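Local coordinates for putative hemin transport system, substrate-binding protein (Burkholderia cenocepacia, PDB 5Y89) that binds heme in the periplasm and probably hands it to a membrane transporter for import into the cell, at residues A166-A171 against A184-D189. Sequence-based numbering, arbitrary orientation.
With HEM (protoporphyrin IX containing Fe), chain C.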
loop_
_atom_site.group_PDB
_atom_site.type_symbol
_atom_site.label_atom_id
_atom_site.label_comp_id
_atom_site.label_asym_id
_atom_site.label_seq_id
_atom_site.Cartn_x
_atom_site.Cartn_y
_atom_site.Cartn_z
ATOM N N ALA A 166 12.047 5.234 2.361
ATOM C CA ALA A 166 11.879 4.377 1.211
ATOM C C ALA A 166 12.920 4.581 0.140
ATOM O O ALA A 166 13.009 5.689 -0.441
ATOM C CB ALA A 166 10.475 4.584 0.569
ATOM N N GLY A 167 13.627 3.507 -0.183
ATOM C CA GLY A 167 14.449 3.440 -1.388
ATOM C C GLY A 167 13.671 2.875 -2.563
ATOM O O GLY A 167 12.437 2.965 -2.592
ATOM N N GLN A 168 14.383 2.250 -3.500
ATOM C CA GLN A 168 13.776 1.708 -4.726
ATOM C C GLN A 168 13.148 0.332 -4.450
ATOM O O GLN A 168 13.355 -0.262 -3.365
ATOM C CB GLN A 168 14.818 1.624 -5.844
ATOM C CG GLN A 168 15.074 2.959 -6.558
ATOM C CD GLN A 168 15.639 4.003 -5.564
ATOM O OE1 GLN A 168 16.775 3.898 -5.115
ATOM N NE2 GLN A 168 14.843 5.005 -5.212
ATOM N N ARG A 169 12.399 -0.179 -5.423
ATOM C CA ARG A 169 11.710 -1.481 -5.310
ATOM C C ARG A 169 10.755 -1.488 -4.113
ATOM O O ARG A 169 10.672 -2.434 -3.365
ATOM C CB ARG A 169 12.700 -2.646 -5.247
ATOM C CG ARG A 169 13.787 -2.634 -6.363
ATOM C CD ARG A 169 14.736 -3.849 -6.309
ATOM N NE ARG A 169 13.975 -5.062 -6.631
ATOM C CZ ARG A 169 13.629 -5.463 -7.871
ATOM N NH1 ARG A 169 14.042 -4.780 -8.952
ATOM N NH2 ARG A 169 12.876 -6.554 -8.030
ATOM N N THR A 170 10.058 -0.369 -3.917
ATOM C CA THR A 170 9.027 -0.252 -2.916
ATOM C C THR A 170 7.752 0.301 -3.567
ATOM O O THR A 170 7.793 0.936 -4.621
ATOM C CB THR A 170 9.443 0.725 -1.779
ATOM O OG1 THR A 170 9.695 2.033 -2.317
ATOM C CG2 THR A 170 10.684 0.236 -1.053
ATOM N N ALA A 171 6.633 0.079 -2.910
ATOM C CA ALA A 171 5.390 0.704 -3.329
ATOM C C ALA A 171 5.549 2.211 -3.336
ATOM O O ALA A 171 5.179 2.840 -4.278
ATOM C CB ALA A 171 4.244 0.291 -2.396
ATOM N N ALA A 184 13.427 11.173 -3.598
ATOM C CA ALA A 184 14.583 11.851 -3.007
ATOM C C ALA A 184 15.617 10.883 -2.481
ATOM O O ALA A 184 16.800 11.185 -2.435
ATOM C CB ALA A 184 14.116 12.732 -1.877
ATOM N N MET A 185 15.168 9.702 -2.063
ATOM C CA MET A 185 16.096 8.637 -1.668
ATOM C C MET A 185 16.495 7.797 -2.852
ATOM O O MET A 185 15.642 7.262 -3.567
ATOM C CB MET A 185 15.431 7.749 -0.641
ATOM C CG MET A 185 15.335 8.413 0.707
ATOM S SD MET A 185 16.952 8.369 1.519
ATOM C CE MET A 185 16.527 9.530 2.792
ATOM N N GLN A 186 17.791 7.677 -3.065
ATOM C CA GLN A 186 18.326 6.988 -4.218
ATOM C C GLN A 186 19.545 6.189 -3.771
ATOM O O GLN A 186 20.246 6.553 -2.799
ATOM C CB GLN A 186 18.646 8.040 -5.317
ATOM C CG GLN A 186 18.430 7.539 -6.730
ATOM C CD GLN A 186 16.967 7.354 -7.130
ATOM O OE1 GLN A 186 16.033 7.993 -6.619
ATOM N NE2 GLN A 186 16.769 6.480 -8.064
ATOM N N GLY A 187 19.714 5.010 -4.383
ATOM C CA GLY A 187 20.926 4.185 -4.210
ATOM C C GLY A 187 20.817 2.965 -3.342
ATOM O O GLY A 187 21.806 2.367 -3.023
ATOM N N PHE A 188 19.613 2.591 -2.920
ATOM C CA PHE A 188 19.456 1.358 -2.146
ATOM C C PHE A 188 18.030 0.910 -2.305
ATOM O O PHE A 188 17.164 1.699 -2.639
ATOM C CB PHE A 188 19.743 1.572 -0.623
ATOM C CG PHE A 188 18.799 2.531 0.017
ATOM C CD1 PHE A 188 19.031 3.896 -0.059
ATOM C CD2 PHE A 188 17.628 2.070 0.626
ATOM C CE1 PHE A 188 18.102 4.786 0.462
ATOM C CE2 PHE A 188 16.733 2.947 1.185
ATOM C CZ PHE A 188 16.941 4.306 1.120
ATOM N N ASP A 189 17.788 -0.382 -2.069
ATOM C CA ASP A 189 16.455 -0.908 -2.243
ATOM C C ASP A 189 15.793 -1.074 -0.886
ATOM O O ASP A 189 16.472 -1.283 0.101
ATOM C CB ASP A 189 16.547 -2.248 -2.958
ATOM C CG ASP A 189 17.100 -2.109 -4.382
ATOM O OD1 ASP A 189 16.846 -1.127 -5.069
ATOM O OD2 ASP A 189 17.783 -3.003 -4.822
HETATM C CHA HEM C . 3.153 -1.471 4.236
HETATM C CHB HEM C . 6.924 -2.141 7.184
HETATM C CHC HEM C . 3.950 -2.098 11.028
HETATM C CHD HEM C . 0.225 -1.310 8.108
HETATM C C1A HEM C . 4.407 -1.654 4.730
HETATM C C2A HEM C . 5.539 -1.784 3.909
HETATM C C3A HEM C . 6.610 -1.954 4.726
HETATM C C4A HEM C . 6.135 -1.969 6.056
HETATM C CMA HEM C . 8.021 -2.241 4.277
HETATM C CAA HEM C . 5.538 -1.674 2.403
HETATM C CBA HEM C . 5.841 -0.196 2.023
HETATM C CGA HEM C . 6.314 -0.027 0.573
HETATM O O1A HEM C . 6.386 -1.011 -0.248
HETATM O O2A HEM C . 6.612 1.148 0.187
HETATM C C1B HEM C . 6.438 -2.054 8.498
HETATM C C2B HEM C . 7.266 -2.282 9.661
HETATM C C3B HEM C . 6.468 -2.245 10.783
HETATM C C4B HEM C . 5.075 -2.113 10.216
HETATM C CMB HEM C . 8.778 -2.370 9.665
HETATM C CAB HEM C . 6.846 -2.371 12.252
HETATM C CBB HEM C . 8.092 -2.679 12.718
HETATM C C1C HEM C . 2.650 -1.945 10.589
HETATM C C2C HEM C . 1.462 -2.022 11.398
HETATM C C3C HEM C . 0.425 -1.758 10.503
HETATM C C4C HEM C . 1.002 -1.527 9.226
HETATM C CMC HEM C . 1.340 -2.317 12.886
HETATM C CAC HEM C . -1.048 -1.737 10.669
HETATM C CBC HEM C . -1.555 -1.997 11.833
HETATM C C1D HEM C . 0.764 -1.267 6.832
HETATM C C2D HEM C . -0.091 -0.961 5.655
HETATM C C3D HEM C . 0.698 -1.072 4.603
HETATM C C4D HEM C . 2.056 -1.353 5.124
HETATM C CMD HEM C . -1.578 -0.713 5.664
HETATM C CAD HEM C . 0.308 -0.887 3.155
HETATM C CBD HEM C . -0.690 -1.935 2.655
HETATM C CGD HEM C . -0.174 -3.352 2.831
HETATM O O1D HEM C . 1.070 -3.584 2.970
HETATM O O2D HEM C . -1.011 -4.302 2.844
HETATM N NA HEM C . 4.763 -1.907 6.048
HETATM N NB HEM C . 5.168 -2.152 8.861
HETATM N NC HEM C . 2.296 -1.838 9.310
HETATM N ND HEM C . 2.020 -1.589 6.463
HETATM FE FE HEM C . 3.464 -1.892 7.625
#
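Q168 sets CG beside its own backbone N (chi1 -80°) and then bends at chi2 (62°), which swings its amide over to the backbone of M185 and G187. Both ends of that amide are used. Q168 NE2 gives a nearly straight hydrogen bond to M185 O at 2.9 Å, with the acceptor lying close to the amide plane, and Q168 OE1 receives G187 N at 3.2 Å. Q168 NE2 has a further acceptor in D173 OD1, so the amide is gripped at three points and its rotation is fixed. The Q186 side chain crosses it at about a right angle, the two amide planes stacked 18° apart. Beyond the amide the main chains meet directly: Q168 N donates to F188 O at 3.0 Å, and together with a backbone bond between Q168 and H190 this forms a single beta bridge of Q168 with D189. F188, with CG between the backbone N and the carbonyl carbon, brings its ring obliquely against the G167 backbone, F188 CE2 lying 3.4 Å from G167 N. M185 CB packs on A166 O, and M185 SD sits at the edge of the F188 ring, in its plane. On the more exposed side, the D189 carboxylate crosses the R169 chain obliquely, D189 OD2 3.5 Å from R169 CD. On the heme side, T170 OG1 bonds G167 O and also N-caps helix 171-178 through D173 N. A171 N, in the first turn of that helix, donates to heme O1A at 2.9 Å: a propionate held at a helix N-terminus in the C-terminal lobe, at the interlobe ligand cleft of a periplasmic binding protein.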